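Protein yciO (Escherichia coli, PDB 1K7J) is of unknown function but belongs to the SUA5/YrdC family and may bind double-stranded RNA. Local coordinates at residues 7-20 and 125-137. Sequence-based numbering, arbitrary orientation.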
ATOM      1  N   ILE A   7       0.014  18.422   1.251  1.00 10.07           N
ATOM      2  CA  ILE A   7      -1.102  18.134   2.140  1.00  9.54           C
ATOM      3  C   ILE A   7      -0.631  18.009   3.588  1.00  9.94           C
ATOM      4  O   ILE A   7       0.336  17.305   3.876  1.00  9.81           O
ATOM      5  CB  ILE A   7      -1.825  16.831   1.710  1.00  9.51           C
ATOM      6  CG1 ILE A   7      -2.328  16.976   0.268  1.00  9.13           C
ATOM      7  CG2 ILE A   7      -2.985  16.533   2.655  1.00  9.07           C
ATOM      8  CD1 ILE A   7      -3.141  15.791  -0.238  1.00  8.83           C
ATOM      9  N   HIS A   8      -1.308  18.713   4.492  1.00 10.46           N
ATOM     10  CA  HIS A   8      -0.963  18.666   5.912  1.00 11.18           C
ATOM     11  C   HIS A   8      -1.096  17.213   6.358  1.00 10.89           C
ATOM     12  O   HIS A   8      -2.151  16.607   6.213  1.00 11.33           O
ATOM     13  CB  HIS A   8      -1.914  19.568   6.700  1.00 13.27           C
ATOM     14  CG  HIS A   8      -1.782  21.019   6.354  1.00 14.99           C
ATOM     15  ND1 HIS A   8      -2.777  21.940   6.603  1.00 16.66           N
ATOM     16  CD2 HIS A   8      -0.766  21.709   5.784  1.00 16.43           C
ATOM     17  CE1 HIS A   8      -2.381  23.133   6.199  1.00 16.23           C
ATOM     18  NE2 HIS A   8      -1.165  23.021   5.698  1.00 16.75           N
ATOM     19  N   PRO A   9      -0.018  16.635   6.912  1.00 10.69           N
ATOM     20  CA  PRO A   9      -0.045  15.237   7.357  1.00 11.07           C
ATOM     21  C   PRO A   9      -0.897  14.905   8.574  1.00 12.09           C
ATOM     22  O   PRO A   9      -1.353  13.766   8.719  1.00 11.02           O
ATOM     23  CB  PRO A   9       1.430  14.931   7.582  1.00 11.18           C
ATOM     24  CG  PRO A   9       1.945  16.231   8.100  1.00 11.04           C
ATOM     25  CD  PRO A   9       1.304  17.238   7.161  1.00 11.04           C
ATOM     26  N   ASP A  10      -1.102  15.887   9.447  1.00 13.45           N
ATOM     27  CA  ASP A  10      -1.892  15.686  10.657  1.00 15.76           C
ATOM     28  C   ASP A  10      -3.373  15.983  10.456  1.00 15.77           C
ATOM     29  O   ASP A  10      -4.233  15.341  11.059  1.00 16.90           O
ATOM     30  CB  ASP A  10      -1.347  16.562  11.793  1.00 18.41           C
ATOM     31  CG  ASP A  10      -1.024  17.979  11.339  1.00 21.01           C
ATOM     32  OD1 ASP A  10      -1.672  18.478  10.394  1.00 22.07           O
ATOM     33  OD2 ASP A  10      -0.121  18.605  11.938  1.00 22.49           O
ATOM     34  N   ASN A  11      -3.662  16.956   9.600  1.00 15.10           N
ATOM     35  CA  ASN A  11      -5.034  17.358   9.321  1.00 15.49           C
ATOM     36  C   ASN A  11      -5.134  17.648   7.826  1.00 14.01           C
ATOM     37  O   ASN A  11      -5.157  18.803   7.402  1.00 14.21           O
ATOM     38  CB  ASN A  11      -5.373  18.610  10.130  1.00 18.09           C
ATOM     39  CG  ASN A  11      -6.834  18.979  10.043  1.00 20.36           C
ATOM     40  OD1 ASN A  11      -7.706  18.179  10.377  1.00 22.05           O
ATOM     41  ND2 ASN A  11      -7.111  20.200   9.597  1.00 22.19           N
ATOM     42  N   PRO A  12      -5.196  16.589   7.005  1.00 12.61           N
ATOM     43  CA  PRO A  12      -5.283  16.729   5.547  1.00 11.55           C
ATOM     44  C   PRO A  12      -6.460  17.540   5.013  1.00 11.12           C
ATOM     45  O   PRO A  12      -7.607  17.338   5.415  1.00 11.49           O
ATOM     46  CB  PRO A  12      -5.293  15.279   5.058  1.00 11.74           C
ATOM     47  CG  PRO A  12      -5.902  14.532   6.206  1.00 12.59           C
ATOM     48  CD  PRO A  12      -5.260  15.171   7.405  1.00 12.44           C
ATOM     49  N   GLN A  13      -6.155  18.460   4.103  1.00 10.14           N
ATOM     50  CA  GLN A  13      -7.180  19.302   3.497  1.00 10.32           C
ATOM     51  C   GLN A  13      -8.060  18.416   2.624  1.00 10.38           C
ATOM     52  O   GLN A  13      -7.580  17.782   1.684  1.00  9.86           O
ATOM     53  CB  GLN A  13      -6.539  20.409   2.647  1.00 10.55           C
ATOM     54  CG  GLN A  13      -5.619  21.348   3.426  1.00 10.86           C
ATOM     55  CD  GLN A  13      -4.154  20.957   3.343  1.00 10.99           C
ATOM     56  OE1 GLN A  13      -3.801  19.786   3.484  1.00 10.14           O
ATOM     57  NE2 GLN A  13      -3.288  21.946   3.124  1.00 11.54           N
ATOM     58  N   GLN A  14      -9.350  18.374   2.934  1.00 10.68           N
ATOM     59  CA  GLN A  14     -10.280  17.536   2.186  1.00 10.96           C
ATOM     60  C   GLN A  14     -10.310  17.846   0.691  1.00 10.90           C
ATOM     61  O   GLN A  14     -10.470  16.946  -0.134  1.00 11.24           O
ATOM     62  CB  GLN A  14     -11.689  17.667   2.764  1.00 11.41           C
ATOM     63  CG  GLN A  14     -12.622  16.547   2.346  1.00 12.08           C
ATOM     64  CD  GLN A  14     -12.146  15.194   2.832  1.00 12.43           C
ATOM     65  OE1 GLN A  14     -11.863  15.015   4.018  1.00 13.91           O
ATOM     66  NE2 GLN A  14     -12.059  14.230   1.921  1.00 12.42           N
ATOM     67  N   ARG A  15     -10.160  19.118   0.338  1.00 11.16           N
ATOM     68  CA  ARG A  15     -10.179  19.517  -1.066  1.00 11.72           C
ATOM     69  C   ARG A  15      -9.088  18.818  -1.874  1.00 11.24           C
ATOM     70  O   ARG A  15      -9.333  18.352  -2.989  1.00 11.47           O
ATOM     71  CB  ARG A  15     -10.008  21.034  -1.183  1.00 12.61           C
ATOM     72  CG  ARG A  15      -9.944  21.550  -2.609  1.00 14.43           C
ATOM     73  CD  ARG A  15      -9.711  23.051  -2.626  1.00 15.24           C
ATOM     74  NE  ARG A  15      -8.412  23.410  -2.061  1.00 16.08           N
ATOM     75  CZ  ARG A  15      -7.334  23.703  -2.781  1.00 16.07           C
ATOM     76  NH1 ARG A  15      -7.393  23.686  -4.107  1.00 16.36           N
ATOM     77  NH2 ARG A  15      -6.193  24.012  -2.173  1.00 16.21           N
ATOM     78  N   LEU A  16      -7.885  18.744  -1.311  1.00 10.57           N
ATOM     79  CA  LEU A  16      -6.770  18.109  -2.008  1.00 10.13           C
ATOM     80  C   LEU A  16      -6.896  16.588  -1.986  1.00  9.65           C
ATOM     81  O   LEU A  16      -6.522  15.914  -2.946  1.00  9.56           O
ATOM     82  CB  LEU A  16      -5.439  18.561  -1.399  1.00 10.35           C
ATOM     83  CG  LEU A  16      -5.183  20.066  -1.562  1.00 10.66           C
ATOM     84  CD1 LEU A  16      -3.842  20.442  -0.952  1.00 10.98           C
ATOM     85  CD2 LEU A  16      -5.220  20.430  -3.043  1.00 11.39           C
ATOM     86  N   ILE A  17      -7.429  16.049  -0.893  1.00  9.51           N
ATOM     87  CA  ILE A  17      -7.639  14.609  -0.798  1.00  9.38           C
ATOM     88  C   ILE A  17      -8.637  14.219  -1.890  1.00  9.54           C
ATOM     89  O   ILE A  17      -8.435  13.242  -2.612  1.00  9.11           O
ATOM     90  CB  ILE A  17      -8.222  14.214   0.581  1.00  8.43           C
ATOM     91  CG1 ILE A  17      -7.156  14.374   1.666  1.00  8.70           C
ATOM     92  CG2 ILE A  17      -8.747  12.780   0.546  1.00  8.63           C
ATOM     93  CD1 ILE A  17      -5.969  13.422   1.518  1.00  8.49           C
ATOM     94  N   ASN A  18      -9.710  14.996  -2.017  1.00 10.20           N
ATOM     95  CA  ASN A  18     -10.722  14.707  -3.027  1.00 10.74           C
ATOM     96  C   ASN A  18     -10.150  14.781  -4.439  1.00 10.64           C
ATOM     97  O   ASN A  18     -10.428  13.920  -5.273  1.00 10.84           O
ATOM     98  CB  ASN A  18     -11.917  15.659  -2.885  1.00 11.80           C
ATOM     99  CG  ASN A  18     -12.763  15.352  -1.659  1.00 12.74           C
ATOM    100  OD1 ASN A  18     -12.615  14.297  -1.039  1.00 13.17           O
ATOM    101  ND2 ASN A  18     -13.664  16.266  -1.313  1.00 14.06           N
ATOM    102  N   GLN A  19      -9.342  15.803  -4.710  1.00 10.92           N
ATOM    103  CA  GLN A  19      -8.739  15.928  -6.032  1.00 11.17           C
ATOM    104  C   GLN A  19      -7.823  14.738  -6.319  1.00 10.51           C
ATOM    105  O   GLN A  19      -7.778  14.235  -7.440  1.00 10.91           O
ATOM    106  CB  GLN A  19      -7.954  17.237  -6.146  1.00 12.75           C
ATOM    107  CG  GLN A  19      -8.837  18.456  -6.338  1.00 15.54           C
ATOM    108  CD  GLN A  19      -8.037  19.734  -6.485  1.00 17.36           C
ATOM    109  OE1 GLN A  19      -7.063  19.787  -7.236  1.00 18.27           O
ATOM    110  NE2 GLN A  19      -8.454  20.780  -5.776  1.00 18.52           N
ATOM    111  N   ALA A  20      -7.100  14.285  -5.299  1.00  9.79           N
ATOM    112  CA  ALA A  20      -6.203  13.146  -5.458  1.00  9.54           C
ATOM    113  C   ALA A  20      -7.013  11.902  -5.807  1.00  9.68           C
ATOM    114  O   ALA A  20      -6.644  11.134  -6.695  1.00 10.48           O
ATOM    115  CB  ALA A  20      -5.414  12.915  -4.170  1.00  9.13           C
ATOM    116  N   SER A 125      -1.845   3.735   9.014  1.00  8.17           N
ATOM    117  CA  SER A 125      -2.294   4.439  10.209  1.00  8.33           C
ATOM    118  C   SER A 125      -2.261   5.965  10.116  1.00  8.33           C
ATOM    119  O   SER A 125      -2.821   6.647  10.974  1.00  9.47           O
ATOM    120  CB  SER A 125      -1.447   4.008  11.407  1.00  9.15           C
ATOM    121  OG  SER A 125      -0.107   4.453  11.248  1.00 11.07           O
ATOM    122  N   ASN A 126      -1.615   6.501   9.084  1.00  7.78           N
ATOM    123  CA  ASN A 126      -1.503   7.953   8.949  1.00  7.62           C
ATOM    124  C   ASN A 126      -2.739   8.627   8.364  1.00  7.79           C
ATOM    125  O   ASN A 126      -3.441   8.056   7.525  1.00  8.29           O
ATOM    126  CB  ASN A 126      -0.280   8.304   8.104  1.00  7.80           C
ATOM    127  CG  ASN A 126      -0.379   7.762   6.702  1.00  7.90           C
ATOM    128  OD1 ASN A 126      -0.508   6.553   6.500  1.00  8.26           O
ATOM    129  ND2 ASN A 126      -0.320   8.653   5.717  1.00  7.79           N
ATOM    130  N   PRO A 127      -3.010   9.867   8.794  1.00  7.77           N
ATOM    131  CA  PRO A 127      -4.166  10.634   8.325  1.00  7.69           C
ATOM    132  C   PRO A 127      -4.346  10.778   6.818  1.00  7.31           C
ATOM    133  O   PRO A 127      -5.460  10.625   6.316  1.00  7.78           O
ATOM    134  CB  PRO A 127      -3.983  11.982   9.015  1.00  7.77           C
ATOM    135  CG  PRO A 127      -3.360  11.590  10.321  1.00  8.02           C
ATOM    136  CD  PRO A 127      -2.308  10.598   9.866  1.00  7.81           C
ATOM    137  N   ILE A 128      -3.274  11.070   6.088  1.00  7.37           N
ATOM    138  CA  ILE A 128      -3.423  11.240   4.646  1.00  7.15           C
ATOM    139  C   ILE A 128      -3.883   9.962   3.950  1.00  6.95           C
ATOM    140  O   ILE A 128      -4.830   9.990   3.165  1.00  7.23           O
ATOM    141  CB  ILE A 128      -2.115  11.760   3.998  1.00  7.14           C
ATOM    142  CG1 ILE A 128      -1.893  13.223   4.404  1.00  7.38           C
ATOM    143  CG2 ILE A 128      -2.193  11.658   2.477  1.00  7.56           C
ATOM    144  CD1 ILE A 128      -0.574  13.817   3.915  1.00  6.82           C
ATOM    145  N   ALA A 129      -3.234   8.839   4.246  1.00  7.43           N
ATOM    146  CA  ALA A 129      -3.614   7.579   3.618  1.00  7.42           C
ATOM    147  C   ALA A 129      -5.039   7.202   4.011  1.00  7.13           C
ATOM    148  O   ALA A 129      -5.826   6.767   3.170  1.00  7.59           O
ATOM    149  CB  ALA A 129      -2.640   6.474   4.014  1.00  7.57           C
ATOM    150  N   GLN A 130      -5.380   7.373   5.285  1.00  7.72           N
ATOM    151  CA  GLN A 130      -6.727   7.050   5.731  1.00  7.77           C
ATOM    152  C   GLN A 130      -7.762   7.930   5.032  1.00  7.87           C
ATOM    153  O   GLN A 130      -8.827   7.453   4.642  1.00  8.55           O
ATOM    154  CB  GLN A 130      -6.840   7.207   7.247  1.00  8.28           C
ATOM    155  CG  GLN A 130      -6.390   5.972   8.020  1.00  8.99           C
ATOM    156  CD  GLN A 130      -7.310   4.787   7.788  1.00  9.52           C
ATOM    157  OE1 GLN A 130      -8.530   4.920   7.852  1.00 11.03           O
ATOM    158  NE2 GLN A 130      -6.728   3.622   7.529  1.00  9.91           N
ATOM    159  N   ALA A 131      -7.440   9.209   4.855  1.00  8.02           N
ATOM    160  CA  ALA A 131      -8.357  10.132   4.194  1.00  7.84           C
ATOM    161  C   ALA A 131      -8.564   9.729   2.733  1.00  8.11           C
ATOM    162  O   ALA A 131      -9.683   9.772   2.221  1.00  8.10           O
ATOM    163  CB  ALA A 131      -7.819  11.565   4.278  1.00  7.83           C
ATOM    164  N   LEU A 132      -7.485   9.336   2.062  1.00  8.05           N
ATOM    165  CA  LEU A 132      -7.584   8.915   0.669  1.00  7.97           C
ATOM    166  C   LEU A 132      -8.500   7.697   0.547  1.00  7.88           C
ATOM    167  O   LEU A 132      -9.367   7.639  -0.330  1.00  8.15           O
ATOM    168  CB  LEU A 132      -6.194   8.575   0.113  1.00  7.56           C
ATOM    169  CG  LEU A 132      -5.229   9.745  -0.113  1.00  7.43           C
ATOM    170  CD1 LEU A 132      -3.837   9.214  -0.452  1.00  7.40           C
ATOM    171  CD2 LEU A 132      -5.749  10.633  -1.238  1.00  8.05           C
ATOM    172  N   LEU A 133      -8.313   6.726   1.434  1.00  8.44           N
ATOM    173  CA  LEU A 133      -9.124   5.516   1.398  1.00  8.96           C
ATOM    174  C   LEU A 133     -10.584   5.809   1.714  1.00  9.37           C
ATOM    175  O   LEU A 133     -11.479   5.267   1.074  1.00  9.71           O
ATOM    176  CB  LEU A 133      -8.559   4.476   2.367  1.00  9.11           C
ATOM    177  CG  LEU A 133      -7.162   3.982   1.973  1.00  9.19           C
ATOM    178  CD1 LEU A 133      -6.619   3.068   3.059  1.00  9.46           C
ATOM    179  CD2 LEU A 133      -7.220   3.262   0.623  1.00 10.25           C
ATOM    180  N   GLU A 134     -10.828   6.673   2.693  1.00  9.81           N
ATOM    181  CA  GLU A 134     -12.198   7.024   3.048  1.00 11.01           C
ATOM    182  C   GLU A 134     -12.910   7.646   1.850  1.00 10.85           C
ATOM    183  O   GLU A 134     -14.069   7.335   1.573  1.00 10.81           O
ATOM    184  CB  GLU A 134     -12.216   8.013   4.215  1.00 13.02           C
ATOM    185  CG  GLU A 134     -13.612   8.294   4.754  1.00 16.55           C
ATOM    186  CD  GLU A 134     -13.614   9.342   5.852  1.00 19.32           C
ATOM    187  OE1 GLU A 134     -12.719   9.293   6.723  1.00 20.49           O
ATOM    188  OE2 GLU A 134     -14.515  10.207   5.850  1.00 20.78           O
ATOM    189  N   ALA A 135     -12.215   8.525   1.137  1.00 10.40           N
ATOM    190  CA  ALA A 135     -12.803   9.185  -0.023  1.00 10.82           C
ATOM    191  C   ALA A 135     -12.968   8.230  -1.202  1.00 11.11           C
ATOM    192  O   ALA A 135     -13.956   8.311  -1.937  1.00 11.92           O
ATOM    193  CB  ALA A 135     -11.947  10.381  -0.431  1.00 10.90           C
ATOM    194  N   LEU A 136     -12.012   7.324  -1.383  1.00 10.86           N
ATOM    195  CA  LEU A 136     -12.073   6.369  -2.489  1.00 11.09           C
ATOM    196  C   LEU A 136     -13.216   5.370  -2.304  1.00 10.86           C
ATOM    197  O   LEU A 136     -13.906   5.024  -3.263  1.00 11.26           O
ATOM    198  CB  LEU A 136     -10.740   5.627  -2.626  1.00 11.10           C
ATOM    199  CG  LEU A 136     -10.619   4.625  -3.781  1.00 11.91           C
ATOM    200  CD1 LEU A 136     -10.865   5.317  -5.112  1.00 12.65           C
ATOM    201  CD2 LEU A 136      -9.233   3.998  -3.755  1.00 12.35           C
ATOM    202  N   GLY A 137     -13.409   4.901  -1.076  1.00 10.51           N
ATOM    203  CA  GLY A 137     -14.500   3.977  -0.811  1.00 10.48           C
ATOM    204  C   GLY A 137     -14.180   2.503  -0.936  1.00 10.37           C
ATOM    205  O   GLY A 137     -15.026   1.653  -0.651  1.00 10.77           O
TER
HETATM  206  O   HOH W   1      -0.544  11.634   7.054  1.00  8.69           O
HETATM  207  O   HOH W   2     -11.635  11.506   3.133  1.00 12.26           O
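I17 presses as a knob into the hole formed by I128, A131, L132 and A135, where helices 14-20 and 127-136 pack at -59°, their axes 9.2 Å apart. From CB, CG1 lies beside the backbone N (chi1 -71°) and against A131 CB; CG2, anti to that N, rests on the backbone of A131, 3.6 Å from A131 O, with the methyl of A135 beside it. CD1 at the tip touches A131 CB at 3.8 Å and L132 CD2 at 3.9 Å, and comes near I128 O (4.0 Å). L132 CD2 also reaches A20 CB (3.7 Å), above strand 170-173, whose I172 both residues touch. Toward the N-terminal end of helix 127-136, I128 extends into the loop 7-12: its CG1 meets I7 CG2 and P12 CB, while CD1 lies 3.6 Å from I7 O and against P9 CA. The side chains of P12 and P127 cross at about a right angle, P12 CD 3.8 Å from P127 CB. No direct hydrogen bond joins the segments; one water links P9 O to I128 N and N126 ND2, another Q14 NE2 to A131 O. This is apolar helix-helix packing over the edge of the YrdC-like mixed sheet that carries strands 3-6, 170-173 and 30-34.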